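Local coordinates for uncharacterized protein (Bacteroides ovatus, PDB 4IPB) that is of unknown function but belongs to the PepSY-like, putative beta-lactamase-inhibitor-like family and folds around one long antiparallel beta-sheet, at residues K14-A19 with F35-F40; M54-L59 with T87-P92. One frame throughout, in Å; residues are numbered along the deposited sequence.

Interaction 1: K14-A19 with F35-F40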
loop_
_atom_site.group_PDB
_atom_site.type_symbol
_atom_site.label_atom_id
_atom_site.label_comp_id
_atom_site.label_asym_id
_atom_site.label_seq_id
_atom_site.Cartn_x
_atom_site.Cartn_y
_atom_site.Cartn_z
ATOM N N LYS A 14 14.998 5.830 12.524
ATOM C CA LYS A 14 15.619 4.506 12.670
ATOM C C LYS A 14 15.285 3.535 11.528
ATOM O O LYS A 14 16.189 2.797 11.048
ATOM C CB LYS A 14 15.243 3.906 13.994
ATOM C CG LYS A 14 15.832 4.699 15.155
ATOM C CD LYS A 14 15.553 3.989 16.450
ATOM C CE LYS A 14 16.328 4.693 17.532
ATOM N NZ LYS A 14 15.498 5.823 18.019
HETATM N N MSE A 15 14.049 3.585 11.045
HETATM C CA MSE A 15 13.614 2.725 9.932
HETATM C C MSE A 15 14.246 3.130 8.609
HETATM O O MSE A 15 14.581 2.268 7.784
HETATM C CB MSE A 15 12.094 2.737 9.806
HETATM C CG MSE A 15 11.450 2.073 10.972
HETATM SE SE MSE A 15 9.528 1.980 10.744
HETATM C CE MSE A 15 9.366 0.687 9.446
ATOM N N TYR A 16 14.282 4.449 8.344
ATOM C CA TYR A 16 14.672 4.999 7.074
ATOM C C TYR A 16 15.650 6.156 7.251
ATOM O O TYR A 16 15.332 7.323 6.956
ATOM C CB TYR A 16 13.424 5.468 6.303
ATOM C CG TYR A 16 12.552 4.289 5.931
ATOM C CD1 TYR A 16 12.880 3.481 4.880
ATOM C CD2 TYR A 16 11.420 4.018 6.610
ATOM C CE1 TYR A 16 12.100 2.424 4.527
ATOM C CE2 TYR A 16 10.672 2.909 6.324
ATOM C CZ TYR A 16 11.014 2.124 5.278
ATOM O OH TYR A 16 10.274 0.991 4.935
ATOM N N PRO A 17 16.876 5.842 7.727
ATOM C CA PRO A 17 17.834 6.896 8.076
ATOM C C PRO A 17 18.240 7.778 6.889
ATOM O O PRO A 17 18.626 8.943 7.088
ATOM C CB PRO A 17 19.031 6.111 8.643
ATOM C CG PRO A 17 18.869 4.730 8.153
ATOM C CD PRO A 17 17.375 4.517 8.152
ATOM N N LYS A 18 18.151 7.245 5.677
ATOM C CA LYS A 18 18.602 7.987 4.489
ATOM C C LYS A 18 17.462 8.646 3.702
ATOM O O LYS A 18 17.709 9.326 2.698
ATOM C CB LYS A 18 19.393 7.066 3.571
ATOM C CG LYS A 18 20.590 6.442 4.266
ATOM C CD LYS A 18 21.374 7.495 5.082
ATOM C CE LYS A 18 22.861 7.276 5.010
ATOM N NZ LYS A 18 23.329 5.891 5.266
ATOM N N ALA A 19 16.230 8.476 4.155
ATOM C CA ALA A 19 15.108 9.115 3.456
ATOM C C ALA A 19 15.247 10.627 3.480
ATOM O O ALA A 19 15.662 11.177 4.477
ATOM C CB ALA A 19 13.806 8.748 4.137
ATOM N N PHE A 35 7.448 9.167 0.800
ATOM C CA PHE A 35 8.811 9.421 0.262
ATOM C C PHE A 35 9.209 8.327 -0.730
ATOM O O PHE A 35 8.560 7.287 -0.788
ATOM C CB PHE A 35 9.864 9.421 1.389
ATOM C CG PHE A 35 9.949 8.145 2.162
ATOM C CD1 PHE A 35 8.970 7.808 3.082
ATOM C CD2 PHE A 35 11.006 7.280 2.012
ATOM C CE1 PHE A 35 9.041 6.667 3.820
ATOM C CE2 PHE A 35 11.067 6.095 2.761
ATOM C CZ PHE A 35 10.064 5.789 3.628
ATOM N N ALA A 36 10.353 8.516 -1.400
ATOM C CA ALA A 36 10.892 7.505 -2.311
ATOM C C ALA A 36 12.151 6.876 -1.736
ATOM O O ALA A 36 12.957 7.549 -1.105
ATOM C CB ALA A 36 11.230 8.163 -3.659
HETATM N N MSE A 37 12.331 5.580 -1.941
HETATM C CA MSE A 37 13.475 4.847 -1.344
HETATM C C MSE A 37 13.871 3.760 -2.322
HETATM O O MSE A 37 13.044 2.907 -2.669
HETATM C CB MSE A 37 13.030 4.252 0.022
HETATM C CG MSE A 37 14.020 3.368 0.809
HETATM SE SE MSE A 37 15.703 4.269 1.210
HETATM C CE MSE A 37 15.088 5.834 2.156
ATOM N N ASN A 38 15.132 3.813 -2.779
ATOM C CA ASN A 38 15.717 2.819 -3.714
ATOM C C ASN A 38 14.803 2.529 -4.890
ATOM O O ASN A 38 14.542 1.367 -5.218
ATOM C CB ASN A 38 16.025 1.504 -2.987
ATOM C CG ASN A 38 16.903 1.700 -1.769
ATOM O OD1 ASN A 38 17.956 2.324 -1.852
ATOM N ND2 ASN A 38 16.472 1.168 -0.624
ATOM N N GLY A 39 14.263 3.588 -5.483
ATOM C CA GLY A 39 13.394 3.476 -6.632
ATOM C C GLY A 39 11.903 3.248 -6.424
ATOM O O GLY A 39 11.170 3.163 -7.395
ATOM N N PHE A 40 11.430 3.153 -5.172
ATOM C CA PHE A 40 10.008 2.889 -4.915
ATOM C C PHE A 40 9.379 3.939 -4.009
ATOM O O PHE A 40 10.025 4.392 -3.067
ATOM C CB PHE A 40 9.802 1.504 -4.229
ATOM C CG PHE A 40 10.267 0.322 -5.047
ATOM C CD1 PHE A 40 9.432 -0.267 -5.973
ATOM C CD2 PHE A 40 11.569 -0.146 -4.926
ATOM C CE1 PHE A 40 9.862 -1.339 -6.755
ATOM C CE2 PHE A 40 12.017 -1.209 -5.703
ATOM C CZ PHE A 40 11.152 -1.821 -6.603
#
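Tyr16 and Phe35 make the aromatic core of this contact, an edge-to-face (T-shaped) pair whose ring centroids lie 4.9 Å apart with the planes at 64°. Phe35 supplies the edge: its CZ sits over the middle of the tyrosine ring, 3.7 Å from Tyr16 CG, and the neighbouring CE2 leans toward Tyr16 CD1. The phenylalanine gets there with CG set between the backbone N and the carbonyl carbon (chi1 59°). A second T-shaped pair, with Phe12 of helix 6-15, ties the same ring to the body of the helix.

Aliphatic contacts complete the interface. Ala19 CB reaches both partners on the strand, lying 3.8 Å from Phe35 CD2 and 3.7 Å from the methyl CE of selenomethionine Met37. Bends at chi2 and chi3 curl the Met37 chain back, so that its CE rests 3.5 Å from Ala19 N and also approaches Tyr16 CD1.

No hydrogen bond joins the two segments; the polar order is local to each. Ala19 N closes a type I beta turn on Tyr16 O at 3.2 Å, and this turn brings Tyr16 and Ala19 to bear on the strand together. Across from it, Met37 and Phe40 pair through their backbones around a type I' turn with Gly39 at its third position. The whole is a turn-on-sheet packing contact: the type I turn that follows helix 6-15 lies against the end of strand 30-37, in the beta-hairpin of strands 30-37 and 40-46, whose two-residue loop forms the type I' turn.

Interaction 2: M54-L59 with T87-P92. With GOL (glycerol), chain D.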
loop_
_atom_site.group_PDB
_atom_site.type_symbol
_atom_site.label_atom_id
_atom_site.label_comp_id
_atom_site.label_asym_id
_atom_site.label_seq_id
_atom_site.Cartn_x
_atom_site.Cartn_y
_atom_site.Cartn_z
HETATM N N MSE A 54 2.167 0.213 9.702
HETATM C CA MSE A 54 2.136 -0.390 8.315
HETATM C C MSE A 54 3.024 0.369 7.374
HETATM O O MSE A 54 3.203 1.605 7.502
HETATM C CB MSE A 54 0.720 -0.571 7.750
HETATM C CG MSE A 54 -0.017 0.696 7.555
HETATM SE SE MSE A 54 -1.799 0.341 6.738
HETATM C CE MSE A 54 -2.295 2.115 6.460
ATOM N N THR A 55 3.497 -0.348 6.336
ATOM C CA THR A 55 4.179 0.269 5.260
ATOM C C THR A 55 3.543 -0.206 3.961
ATOM O O THR A 55 3.320 -1.412 3.775
ATOM C CB THR A 55 5.654 -0.155 5.274
ATOM O OG1 THR A 55 6.298 0.416 6.421
ATOM C CG2 THR A 55 6.368 0.320 4.007
ATOM N N LEU A 56 3.315 0.744 3.081
ATOM C CA LEU A 56 2.777 0.485 1.746
ATOM C C LEU A 56 3.812 0.896 0.718
ATOM O O LEU A 56 4.275 2.067 0.692
ATOM C CB LEU A 56 1.477 1.199 1.526
ATOM C CG LEU A 56 0.358 0.765 2.434
ATOM C CD1 LEU A 56 0.315 1.510 3.751
ATOM C CD2 LEU A 56 -0.982 0.898 1.748
ATOM N N THR A 57 4.210 -0.056 -0.141
ATOM C CA THR A 57 5.220 0.193 -1.141
ATOM C C THR A 57 4.579 0.047 -2.526
ATOM O O THR A 57 3.931 -0.954 -2.811
ATOM C CB THR A 57 6.389 -0.801 -1.075
ATOM O OG1 THR A 57 6.994 -0.770 0.246
ATOM C CG2 THR A 57 7.468 -0.495 -2.086
ATOM N N ASP A 58 4.757 1.065 -3.353
ATOM C CA ASP A 58 4.187 1.058 -4.681
ATOM C C ASP A 58 5.103 0.299 -5.632
ATOM O O ASP A 58 6.144 0.821 -6.063
ATOM C CB ASP A 58 4.092 2.491 -5.196
ATOM C CG ASP A 58 3.163 3.387 -4.347
ATOM O OD1 ASP A 58 2.261 2.886 -3.684
ATOM O OD2 ASP A 58 3.335 4.628 -4.393
ATOM N N LEU A 59 4.693 -0.909 -5.968
ATOM C CA LEU A 59 5.435 -1.779 -6.872
ATOM C C LEU A 59 5.112 -1.542 -8.348
ATOM O O LEU A 59 5.897 -1.934 -9.192
ATOM C CB LEU A 59 5.162 -3.238 -6.515
ATOM C CG LEU A 59 5.535 -3.724 -5.107
ATOM C CD1 LEU A 59 5.200 -5.195 -4.913
ATOM C CD2 LEU A 59 6.993 -3.493 -4.842
ATOM N N THR A 87 0.451 -2.597 -4.976
ATOM C CA THR A 87 0.925 -2.101 -3.697
ATOM C C THR A 87 1.222 -3.268 -2.765
ATOM O O THR A 87 0.345 -4.164 -2.547
ATOM C CB THR A 87 -0.090 -1.165 -3.040
ATOM O OG1 THR A 87 -0.464 -0.170 -3.974
ATOM C CG2 THR A 87 0.464 -0.528 -1.782
HETATM N N MSE A 88 2.392 -3.289 -2.154
HETATM C CA MSE A 88 2.691 -4.272 -1.121
HETATM C C MSE A 88 2.426 -3.628 0.235
HETATM O O MSE A 88 2.889 -2.497 0.454
HETATM C CB MSE A 88 4.144 -4.706 -1.234
HETATM C CG MSE A 88 4.630 -5.608 -0.093
HETATM SE SE MSE A 88 3.717 -7.336 -0.042
HETATM C CE MSE A 88 4.682 -8.148 -1.547
ATOM N N VAL A 89 1.669 -4.271 1.076
ATOM C CA VAL A 89 1.230 -3.727 2.385
ATOM C C VAL A 89 1.778 -4.640 3.445
ATOM O O VAL A 89 1.507 -5.838 3.440
ATOM C CB VAL A 89 -0.299 -3.574 2.514
ATOM C CG1 VAL A 89 -0.636 -2.808 3.785
ATOM C CG2 VAL A 89 -0.889 -2.879 1.324
ATOM N N GLU A 90 2.613 -4.106 4.324
ATOM C CA GLU A 90 3.262 -4.871 5.362
ATOM C C GLU A 90 2.914 -4.336 6.717
ATOM O O GLU A 90 2.699 -3.121 6.881
ATOM C CB GLU A 90 4.758 -4.862 5.211
ATOM C CG GLU A 90 5.238 -5.482 3.907
ATOM C CD GLU A 90 6.729 -5.273 3.672
ATOM O OE1 GLU A 90 7.102 -4.144 3.239
ATOM O OE2 GLU A 90 7.483 -6.248 3.930
ATOM N N PHE A 91 2.871 -5.239 7.702
ATOM C CA PHE A 91 2.433 -4.889 9.068
ATOM C C PHE A 91 3.340 -5.524 10.118
ATOM O O PHE A 91 3.976 -6.567 9.856
ATOM C CB PHE A 91 1.026 -5.451 9.332
ATOM C CG PHE A 91 -0.005 -5.079 8.320
ATOM C CD1 PHE A 91 -0.751 -3.967 8.498
ATOM C CD2 PHE A 91 -0.366 -5.962 7.304
ATOM C CE1 PHE A 91 -1.725 -3.596 7.581
ATOM C CE2 PHE A 91 -1.390 -5.644 6.418
ATOM C CZ PHE A 91 -2.064 -4.469 6.550
ATOM N N PRO A 92 3.320 -5.021 11.364
ATOM C CA PRO A 92 4.162 -5.632 12.397
ATOM C C PRO A 92 3.667 -7.011 12.779
ATOM O O PRO A 92 4.469 -7.849 13.110
ATOM C CB PRO A 92 4.087 -4.616 13.580
ATOM C CG PRO A 92 2.926 -3.699 13.254
ATOM C CD PRO A 92 2.868 -3.667 11.755
HETATM C C1 GOL D . 8.716 -4.163 6.790
HETATM O O1 GOL D . 10.082 -4.591 6.638
HETATM C C2 GOL D . 8.456 -2.805 6.132
HETATM O O2 GOL D . 8.890 -2.777 4.770
HETATM C C3 GOL D . 9.159 -1.725 6.942
HETATM O O3 GOL D . 8.734 -0.458 6.454
HETATM O O HOH W 1 5.624 -2.535 1.830
#
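Thr55 and Glu90, a hydrogen-bonded antiparallel pair, carry a glycerol that bridges their side chains. Thr55 OG1 lies 2.6 Å from glycerol O3, and glycerol O2 donates to Glu90 OE1 at 2.7 Å. The threonine hydroxyl, anti to its carbonyl carbon (chi1 -68°), is also bonded to Trp52 NE1, while Tyr16 OH holds the glycerol as well. The ligand probably came from the crystallisation liquor.

A water extends this polar patch along the same face. It is hydrogen-bonded to Thr57 OG1, whose main polar partner is Lys42 NZ, and lies within hydrogen-bonding reach of Glu90 OE1 (2.6 Å) and of Met88 O, which compete for its protons. Together with the glycerol, the water may help to fix the turn of the carboxylate. Beyond the patch, Leu59 CD1 rests against Met88 CB.

The face bearing Leu56 and Val89 is largely apolar, with Asp58 and Thr87 side by side at one end. Leu56 and Val89 point the same way, with Leu56 CD2 3.8 Å from Val89 CG2, and Thr87 CG2 touches Leu56 CB. At the far end Met54 CB meets Phe91 CD1, and the selenium of Met54 sits 5.2 Å from the Phe91 ring centroid, an oblique Met-aromatic contact. Phe139 of helix 136-139 packs on Met54, Leu56, Val89 and Phe91.

Between the faces, paired backbone bonds join Thr55 with Glu90 and Thr57 with Met88; Thr57 N reaches Met88 O at 2.8 Å with an angle of 165° at the hydrogen. Their geometry, with strand directions 164° apart and hydrogen-bonded pairs alternating with non-hydrogen-bonded ones, is that of regular antiparallel beta structure, here the central strand pair of the PepSY-like sheet.

How the interactions relate
Interaction 1 closes before interaction 2 opens along the chain; their centres are about 13 Å apart, and both reach the same eight-stranded antiparallel sheet. Strand 40-46 is the spacer: it stands between strand 30-37 of interaction 1 and strand 52-58 of interaction 2, whose partner 82-90 begins the second half of the sheet. The two contacts nevertheless touch. Phe40 CB packs 3.7 Å from Thr57 CG2, and the Phe40 ring reaches Leu59, while Tyr16 and Thr55 meet beside the glycerol that the two contacts share. A peripheral turn-on-sheet contact and a central strand pairing therefore meet around one glycerol site, though whether it serves any natural ligand is unknown.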